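Local coordinates for protein trimethylamine-N-oxide reductase (Haemophilus influenzae, PDB 7L5I) that probably reduces N-oxide or S-oxide substrates such as trimethylamine N-oxide at a molybdenum centre held by two molybdopterin guanine dinucleotides, at residues A[91-96]-A[110-115]. Numbering follows the deposited sequence.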
loop_
_atom_site.group_PDB
_atom_site.type_symbol
_atom_site.label_atom_id
_atom_site.label_comp_id
_atom_site.label_asym_id
_atom_site.label_seq_id
_atom_site.Cartn_x
_atom_site.Cartn_y
_atom_site.Cartn_z
ATOM N N GLY A 91 30.650 2.948 -15.269
ATOM C CA GLY A 91 31.661 2.699 -14.258
ATOM C C GLY A 91 31.604 1.307 -13.680
ATOM O O GLY A 91 32.616 0.757 -13.233
ATOM N N PHE A 92 30.424 0.699 -13.692
ATOM C CA PHE A 92 30.319 -0.676 -13.241
ATOM C C PHE A 92 30.893 -1.625 -14.271
ATOM O O PHE A 92 31.565 -2.596 -13.913
ATOM C CB PHE A 92 28.865 -1.027 -12.940
ATOM C CG PHE A 92 28.715 -2.342 -12.265
ATOM C CD1 PHE A 92 28.753 -2.437 -10.884
ATOM C CD2 PHE A 92 28.519 -3.473 -12.997
ATOM C CE1 PHE A 92 28.598 -3.670 -10.263
ATOM C CE2 PHE A 92 28.378 -4.698 -12.389
ATOM C CZ PHE A 92 28.426 -4.794 -11.014
ATOM N N LEU A 93 30.616 -1.390 -15.560
ATOM C CA LEU A 93 31.208 -2.255 -16.591
ATOM C C LEU A 93 32.727 -2.264 -16.485
ATOM O O LEU A 93 33.372 -3.298 -16.715
ATOM C CB LEU A 93 30.815 -1.772 -17.983
ATOM C CG LEU A 93 29.706 -2.415 -18.769
ATOM C CD1 LEU A 93 29.789 -1.880 -20.188
ATOM C CD2 LEU A 93 29.794 -3.919 -18.737
ATOM N N ALA A 94 33.316 -1.124 -16.121
ATOM C CA ALA A 94 34.770 -1.010 -16.077
ATOM C C ALA A 94 35.371 -1.855 -14.961
ATOM O O ALA A 94 36.446 -2.441 -15.133
ATOM C CB ALA A 94 35.158 0.456 -15.901
ATOM N N ASN A 95 34.714 -1.903 -13.802
ATOM C CA ASN A 95 35.213 -2.633 -12.635
ATOM C C ASN A 95 34.047 -3.294 -11.925
ATOM O O ASN A 95 33.603 -2.835 -10.863
ATOM C CB ASN A 95 35.949 -1.704 -11.670
ATOM C CG ASN A 95 37.237 -1.191 -12.244
ATOM O OD1 ASN A 95 37.337 -0.027 -12.637
ATOM N ND2 ASN A 95 38.240 -2.055 -12.298
ATOM N N PRO A 96 33.522 -4.383 -12.476
ATOM C CA PRO A 96 32.287 -4.959 -11.935
ATOM C C PRO A 96 32.458 -5.394 -10.490
ATOM O O PRO A 96 33.358 -6.178 -10.166
ATOM C CB PRO A 96 32.018 -6.149 -12.864
ATOM C CG PRO A 96 32.705 -5.789 -14.128
ATOM C CD PRO A 96 33.943 -5.063 -13.718
ATOM N N VAL A 110 25.450 2.207 -20.595
ATOM C CA VAL A 110 25.945 1.502 -21.773
ATOM C C VAL A 110 24.942 0.426 -22.147
ATOM O O VAL A 110 24.560 -0.389 -21.303
ATOM C CB VAL A 110 27.335 0.889 -21.512
ATOM C CG1 VAL A 110 27.822 0.157 -22.746
ATOM C CG2 VAL A 110 28.313 1.969 -21.082
ATOM N N ARG A 111 24.478 0.439 -23.395
ATOM C CA ARG A 111 23.626 -0.638 -23.880
ATOM C C ARG A 111 24.470 -1.875 -24.135
ATOM O O ARG A 111 25.544 -1.785 -24.747
ATOM C CB ARG A 111 22.900 -0.262 -25.169
ATOM C CG ARG A 111 22.462 -1.491 -26.027
ATOM C CD ARG A 111 21.473 -1.043 -27.059
ATOM N NE ARG A 111 20.940 -1.972 -28.069
ATOM C CZ ARG A 111 20.668 -3.273 -27.968
ATOM N NH1 ARG A 111 20.102 -3.840 -29.017
ATOM N NH2 ARG A 111 20.973 -4.030 -26.906
ATOM N N VAL A 112 23.973 -3.029 -23.679
ATOM C CA VAL A 112 24.639 -4.309 -23.860
ATOM C C VAL A 112 23.621 -5.330 -24.355
ATOM O O VAL A 112 22.415 -5.096 -24.348
ATOM C CB VAL A 112 25.323 -4.816 -22.576
ATOM C CG1 VAL A 112 26.356 -3.779 -22.078
ATOM C CG2 VAL A 112 24.317 -5.095 -21.502
ATOM N N SER A 113 24.127 -6.487 -24.773
ATOM C CA SER A 113 23.251 -7.556 -25.190
ATOM C C SER A 113 22.675 -8.274 -23.973
ATOM O O SER A 113 23.207 -8.206 -22.859
ATOM C CB SER A 113 24.022 -8.559 -26.059
ATOM O OG SER A 113 25.020 -9.210 -25.285
ATOM N N TRP A 114 21.602 -9.019 -24.215
ATOM C CA TRP A 114 21.074 -9.890 -23.168
ATOM C C TRP A 114 22.124 -10.887 -22.702
ATOM O O TRP A 114 22.296 -11.087 -21.498
ATOM C CB TRP A 114 19.839 -10.619 -23.667
ATOM C CG TRP A 114 18.562 -9.837 -23.465
ATOM C CD1 TRP A 114 17.799 -9.256 -24.437
ATOM C CD2 TRP A 114 17.930 -9.542 -22.220
ATOM N NE1 TRP A 114 16.705 -8.618 -23.869
ATOM C CE2 TRP A 114 16.771 -8.773 -22.508
ATOM C CE3 TRP A 114 18.222 -9.843 -20.891
ATOM C CZ2 TRP A 114 15.904 -8.332 -21.515
ATOM C CZ3 TRP A 114 17.369 -9.394 -19.910
ATOM C CH2 TRP A 114 16.229 -8.646 -20.222
ATOM N N ASP A 115 22.858 -11.508 -23.638
ATOM C CA ASP A 115 23.885 -12.473 -23.239
ATOM C C ASP A 115 24.910 -11.844 -22.297
ATOM O O ASP A 115 25.288 -12.445 -21.279
ATOM C CB ASP A 115 24.606 -13.040 -24.469
ATOM C CG ASP A 115 23.702 -13.889 -25.348
ATOM O OD1 ASP A 115 22.603 -14.267 -24.889
ATOM O OD2 ASP A 115 24.102 -14.165 -26.504
#
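L93 reaches across from the short helix 90-94 and lays its CD1 methyl against the isopropyl group of V110, where CD1 meets CG1 at 3.8 Å and CB at 3.9 Å. The two side chains meet at a slant, and a single leucine methyl does the touching. With V110 CG1 anti to the backbone N (chi1 180°), that methyl lies beside the carbonyl carbon and takes the contact together with CB. The same leucine CD1 also approaches V112, more loosely, at 4.4 Å from CG1. One methyl therefore bridges two residues that point to the same side of the extended chain, while R111 between them points away and forms a salt bridge with E536.

The backbones stay well apart, 8.3 Å between the CA atoms of L93 and V110, so the join is made by aliphatic side chains alone. It belongs to the edge of a mixed sheet in the molybdopterin oxidoreductase region: strand 109-111 is one of its two outer strands, antiparallel to 87-89, and helix 90-94 follows directly on that inner strand. V88 ties the two sides together, pairing with V110 through backbone hydrogen bonds and touching the L93 side chain, which also rests on E116 of helix 114-131. Beyond V112, S113 is the N-cap of that helix, its OG hydrogen-bonded to E116 N. Within 91-96, P96 CA sits over the centre of the F92 ring, 3.9 Å above its plane.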